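Local coordinates for monomethylamine corrinoid protein 1 (Methanosarcina barkeri, PDB 3EZX), which carries a methyl group on its corrinoid cofactor between the methyltransferases MtmB and MtbA in methanogenesis from methylamine, at residues Ala92-His105 against Glu145-Ser158. Residues are numbered along the deposited sequence; the frame is centred on the assembly and turned at random.
Sequences AGLAITFVAEGDIH and EKVLLVGSALMTTS
Asp103 OD2 accepts the backbone N of Leu154 (2.9 Å) on its syn side, 26° out of the carboxylate plane. Ser158 OG lies 2.8 Å from Asp103 OD2 and also near Met155 O, and its proton may go to either. OD1 of Asp103 takes two donors from His105: the backbone N, closing an Asx turn, and ND1 (2.8 Å), with OD1 lying close to the plane of the imidazole. The ring is thus fixed in rotation, with NE2 bound to the cobalt of the corrinoid, while Leu154 CB lies over one ring face. Cutting Asp103 back to an alanine is likely to leave His105 ND1 and Leu154 N without their acceptor and the metal-bound imidazole freer to turn.

Leading into this site, strands 94-99 and 147-152 run parallel, their amides and carbonyls paired from Leu94 N to Lys146 O (2.9 Å) through to Ala100 N and Ser152 O (2.7 Å). Phe98 O takes Ser152 N, and the hydroxyl of Ser152 bonds the cofactor. Phe98 CG sits between its backbone N and carbonyl carbon (chi1 58°), which lays the ring's face over Gly151 CA of the neighbouring strand, 3.6 Å from the ring centroid in a CH-pi contact.

In this Rossmann-like B12-binding domain the pair is central, flanked by strands 122-125 and 179-183, with helix 107-118 against the face carrying Val150 and Ser152.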
loop_
_atom_site.group_PDB
_atom_site.type_symbol
_atom_site.label_atom_id
_atom_site.label_comp_id
_atom_site.label_asym_id
_atom_site.label_seq_id
_atom_site.Cartn_x
_atom_site.Cartn_y
_atom_site.Cartn_z
ATOM N N ALA A 92 2.481 -15.267 -11.224
ATOM C CA ALA A 92 1.373 -15.879 -10.497
ATOM C C ALA A 92 0.049 -15.221 -10.853
ATOM O O ALA A 92 -0.989 -15.559 -10.283
ATOM C CB ALA A 92 1.614 -15.780 -8.998
ATOM N N GLY A 93 0.087 -14.278 -11.791
ATOM C CA GLY A 93 -1.131 -13.604 -12.197
ATOM C C GLY A 93 -0.973 -12.115 -12.441
ATOM O O GLY A 93 0.128 -11.567 -12.354
ATOM N N LEU A 94 -2.090 -11.463 -12.749
ATOM C CA LEU A 94 -2.106 -10.032 -13.012
ATOM C C LEU A 94 -2.774 -9.279 -11.872
ATOM O O LEU A 94 -3.912 -9.575 -11.505
ATOM C CB LEU A 94 -2.870 -9.738 -14.301
ATOM C CG LEU A 94 -3.038 -8.244 -14.613
ATOM C CD1 LEU A 94 -1.709 -7.693 -15.106
ATOM C CD2 LEU A 94 -4.124 -8.048 -15.659
ATOM N N ALA A 95 -2.067 -8.305 -11.315
ATOM C CA ALA A 95 -2.619 -7.518 -10.228
ATOM C C ALA A 95 -2.941 -6.116 -10.720
ATOM O O ALA A 95 -2.093 -5.430 -11.287
ATOM C CB ALA A 95 -1.630 -7.448 -9.079
ATOM N N ILE A 96 -4.185 -5.708 -10.516
ATOM C CA ILE A 96 -4.653 -4.383 -10.897
ATOM C C ILE A 96 -4.776 -3.610 -9.589
ATOM O O ILE A 96 -5.707 -3.852 -8.807
ATOM C CB ILE A 96 -6.036 -4.466 -11.601
ATOM C CG1 ILE A 96 -5.933 -5.342 -12.870
ATOM C CG2 ILE A 96 -6.527 -3.065 -11.928
ATOM C CD1 ILE A 96 -7.281 -5.596 -13.532
ATOM N N THR A 97 -3.827 -2.705 -9.349
ATOM C CA THR A 97 -3.785 -1.920 -8.120
ATOM C C THR A 97 -4.352 -0.512 -8.215
ATOM O O THR A 97 -4.158 0.184 -9.214
ATOM C CB THR A 97 -2.324 -1.802 -7.593
ATOM O OG1 THR A 97 -1.450 -1.370 -8.652
ATOM C CG2 THR A 97 -1.830 -3.145 -7.042
ATOM N N PHE A 98 -5.019 -0.078 -7.151
ATOM C CA PHE A 98 -5.627 1.245 -7.174
ATOM C C PHE A 98 -5.973 1.759 -5.779
ATOM O O PHE A 98 -6.030 0.998 -4.820
ATOM C CB PHE A 98 -6.907 1.166 -7.994
ATOM C CG PHE A 98 -7.887 0.161 -7.453
ATOM C CD1 PHE A 98 -8.868 0.548 -6.553
ATOM C CD2 PHE A 98 -7.801 -1.181 -7.813
ATOM C CE1 PHE A 98 -9.750 -0.385 -6.011
ATOM C CE2 PHE A 98 -8.676 -2.119 -7.277
ATOM C CZ PHE A 98 -9.655 -1.720 -6.373
ATOM N N VAL A 99 -6.191 3.063 -5.678
ATOM C CA VAL A 99 -6.585 3.687 -4.431
ATOM C C VAL A 99 -8.005 4.194 -4.702
ATOM O O VAL A 99 -8.263 4.779 -5.748
ATOM C CB VAL A 99 -5.668 4.870 -4.085
ATOM C CG1 VAL A 99 -6.069 5.455 -2.742
ATOM C CG2 VAL A 99 -4.221 4.417 -4.073
ATOM N N ALA A 100 -8.918 3.961 -3.764
ATOM C CA ALA A 100 -10.313 4.375 -3.906
ATOM C C ALA A 100 -10.528 5.811 -4.385
ATOM O O ALA A 100 -9.656 6.672 -4.241
ATOM C CB ALA A 100 -11.043 4.164 -2.596
ATOM N N GLU A 101 -11.710 6.065 -4.942
ATOM C CA GLU A 101 -12.074 7.386 -5.452
ATOM C C GLU A 101 -12.024 8.453 -4.369
ATOM O O GLU A 101 -12.511 8.244 -3.262
ATOM C CB GLU A 101 -13.485 7.351 -6.045
ATOM C CG GLU A 101 -13.886 8.623 -6.771
ATOM C CD GLU A 101 -15.300 8.554 -7.313
ATOM O OE1 GLU A 101 -15.659 7.503 -7.882
ATOM O OE2 GLU A 101 -16.048 9.548 -7.177
ATOM N N GLY A 102 -11.441 9.600 -4.706
ATOM C CA GLY A 102 -11.348 10.699 -3.763
ATOM C C GLY A 102 -10.213 10.563 -2.771
ATOM O O GLY A 102 -10.003 11.441 -1.941
ATOM N N ASP A 103 -9.478 9.461 -2.865
ATOM C CA ASP A 103 -8.364 9.192 -1.965
ATOM C C ASP A 103 -7.045 9.378 -2.717
ATOM O O ASP A 103 -6.906 8.913 -3.845
ATOM C CB ASP A 103 -8.462 7.749 -1.459
ATOM C CG ASP A 103 -7.773 7.546 -0.117
ATOM O OD1 ASP A 103 -6.662 8.083 0.078
ATOM O OD2 ASP A 103 -8.343 6.837 0.743
ATOM N N ILE A 104 -6.078 10.058 -2.109
ATOM C CA ILE A 104 -4.794 10.244 -2.783
ATOM C C ILE A 104 -3.630 9.680 -1.990
ATOM O O ILE A 104 -2.475 9.842 -2.376
ATOM C CB ILE A 104 -4.500 11.726 -3.100
ATOM C CG1 ILE A 104 -4.228 12.497 -1.813
ATOM C CG2 ILE A 104 -5.660 12.317 -3.877
ATOM C CD1 ILE A 104 -3.925 13.955 -2.039
ATOM N N HIS A 105 -3.933 9.030 -0.872
ATOM C CA HIS A 105 -2.895 8.409 -0.061
ATOM C C HIS A 105 -2.346 7.302 -0.950
ATOM O O HIS A 105 -3.082 6.395 -1.333
ATOM C CB HIS A 105 -3.483 7.794 1.219
ATOM C CG HIS A 105 -4.038 8.797 2.188
ATOM N ND1 HIS A 105 -5.283 9.377 2.082
ATOM C CD2 HIS A 105 -3.490 9.320 3.314
ATOM C CE1 HIS A 105 -5.445 10.210 3.123
ATOM N NE2 HIS A 105 -4.381 10.213 3.904
ATOM N N GLU A 145 -8.776 -14.352 -17.446
ATOM C CA GLU A 145 -7.417 -14.658 -17.026
ATOM C C GLU A 145 -7.233 -14.554 -15.516
ATOM O O GLU A 145 -8.183 -14.295 -14.781
ATOM C CB GLU A 145 -6.417 -13.757 -17.763
ATOM C CG GLU A 145 -6.681 -12.271 -17.660
ATOM C CD GLU A 145 -5.874 -11.472 -18.670
ATOM O OE1 GLU A 145 -6.130 -11.610 -19.885
ATOM O OE2 GLU A 145 -4.980 -10.708 -18.252
ATOM N N LYS A 146 -6.008 -14.784 -15.056
ATOM C CA LYS A 146 -5.700 -14.732 -13.634
ATOM C C LYS A 146 -5.636 -13.271 -13.204
ATOM O O LYS A 146 -4.654 -12.581 -13.483
ATOM C CB LYS A 146 -4.359 -15.414 -13.375
ATOM C CG LYS A 146 -4.251 -16.079 -12.017
ATOM C CD LYS A 146 -5.233 -17.232 -11.890
ATOM C CE LYS A 146 -5.000 -18.013 -10.606
ATOM N NZ LYS A 146 -5.958 -19.143 -10.454
ATOM N N VAL A 147 -6.672 -12.796 -12.520
ATOM C CA VAL A 147 -6.709 -11.396 -12.103
ATOM C C VAL A 147 -6.996 -11.164 -10.623
ATOM O O VAL A 147 -7.895 -11.775 -10.046
ATOM C CB VAL A 147 -7.751 -10.612 -12.939
ATOM C CG1 VAL A 147 -7.878 -9.185 -12.437
ATOM C CG2 VAL A 147 -7.338 -10.606 -14.408
ATOM N N LEU A 148 -6.204 -10.273 -10.026
ATOM C CA LEU A 148 -6.331 -9.899 -8.618
ATOM C C LEU A 148 -6.544 -8.395 -8.506
ATOM O O LEU A 148 -5.734 -7.608 -8.997
ATOM C CB LEU A 148 -5.066 -10.274 -7.837
ATOM C CG LEU A 148 -4.949 -9.746 -6.400
ATOM C CD1 LEU A 148 -6.104 -10.258 -5.542
ATOM C CD2 LEU A 148 -3.613 -10.183 -5.813
ATOM N N LEU A 149 -7.637 -7.999 -7.867
ATOM C CA LEU A 149 -7.930 -6.586 -7.690
ATOM C C LEU A 149 -7.444 -6.145 -6.316
ATOM O O LEU A 149 -8.032 -6.512 -5.298
ATOM C CB LEU A 149 -9.433 -6.330 -7.823
ATOM C CG LEU A 149 -10.047 -6.722 -9.172
ATOM C CD1 LEU A 149 -11.536 -6.387 -9.182
ATOM C CD2 LEU A 149 -9.322 -5.994 -10.302
ATOM N N VAL A 150 -6.367 -5.362 -6.300
ATOM C CA VAL A 150 -5.780 -4.853 -5.062
ATOM C C VAL A 150 -6.194 -3.390 -4.848
ATOM O O VAL A 150 -5.713 -2.492 -5.544
ATOM C CB VAL A 150 -4.231 -4.926 -5.116
ATOM C CG1 VAL A 150 -3.650 -4.666 -3.742
ATOM C CG2 VAL A 150 -3.785 -6.278 -5.645
ATOM N N GLY A 151 -7.075 -3.149 -3.881
ATOM C CA GLY A 151 -7.530 -1.789 -3.629
ATOM C C GLY A 151 -7.126 -1.146 -2.309
ATOM O O GLY A 151 -7.051 -1.808 -1.274
ATOM N N SER A 152 -6.866 0.158 -2.348
ATOM C CA SER A 152 -6.478 0.897 -1.151
ATOM C C SER A 152 -7.488 1.967 -0.788
ATOM O O SER A 152 -8.231 2.455 -1.634
ATOM C CB SER A 152 -5.113 1.570 -1.333
ATOM O OG SER A 152 -4.049 0.660 -1.151
ATOM N N ALA A 153 -7.488 2.338 0.484
ATOM C CA ALA A 153 -8.370 3.370 1.001
ATOM C C ALA A 153 -7.952 3.654 2.441
ATOM O O ALA A 153 -8.036 2.781 3.306
ATOM C CB ALA A 153 -9.817 2.904 0.942
ATOM N N LEU A 154 -7.476 4.867 2.694
ATOM C CA LEU A 154 -7.046 5.235 4.038
ATOM C C LEU A 154 -8.055 6.125 4.732
ATOM O O LEU A 154 -7.832 6.588 5.851
ATOM C CB LEU A 154 -5.679 5.919 3.998
ATOM C CG LEU A 154 -4.501 4.944 3.931
ATOM C CD1 LEU A 154 -4.575 4.107 2.658
ATOM C CD2 LEU A 154 -3.208 5.727 3.976
ATOM N N MET A 155 -9.171 6.362 4.059
ATOM C CA MET A 155 -10.230 7.175 4.621
ATOM C C MET A 155 -11.535 6.401 4.556
ATOM O O MET A 155 -11.859 5.803 3.529
ATOM C CB MET A 155 -10.361 8.487 3.855
ATOM C CG MET A 155 -9.112 9.344 3.896
ATOM S SD MET A 155 -9.465 11.019 3.380
ATOM C CE MET A 155 -9.790 10.761 1.640
ATOM N N THR A 156 -12.270 6.401 5.662
ATOM C CA THR A 156 -13.543 5.698 5.742
ATOM C C THR A 156 -14.483 6.118 4.620
ATOM O O THR A 156 -15.129 5.276 3.997
ATOM C CB THR A 156 -14.242 5.962 7.092
ATOM O OG1 THR A 156 -14.320 7.375 7.323
ATOM C CG2 THR A 156 -13.474 5.298 8.234
ATOM N N THR A 157 -14.548 7.422 4.365
ATOM C CA THR A 157 -15.412 7.964 3.322
ATOM C C THR A 157 -15.126 7.328 1.962
ATOM O O THR A 157 -16.045 7.062 1.191
ATOM C CB THR A 157 -15.240 9.494 3.198
ATOM O OG1 THR A 157 -15.335 10.092 4.497
ATOM C CG2 THR A 157 -16.320 10.082 2.303
ATOM N N SER A 158 -13.851 7.081 1.675
ATOM C CA SER A 158 -13.455 6.478 0.405
ATOM C C SER A 158 -13.532 4.953 0.463
ATOM O O SER A 158 -13.719 4.294 -0.557
ATOM C CB SER A 158 -12.030 6.904 0.037
ATOM O OG SER A 158 -11.087 6.384 0.961
HETATM O O HOH W 1 -3.922 -0.644 -3.326
#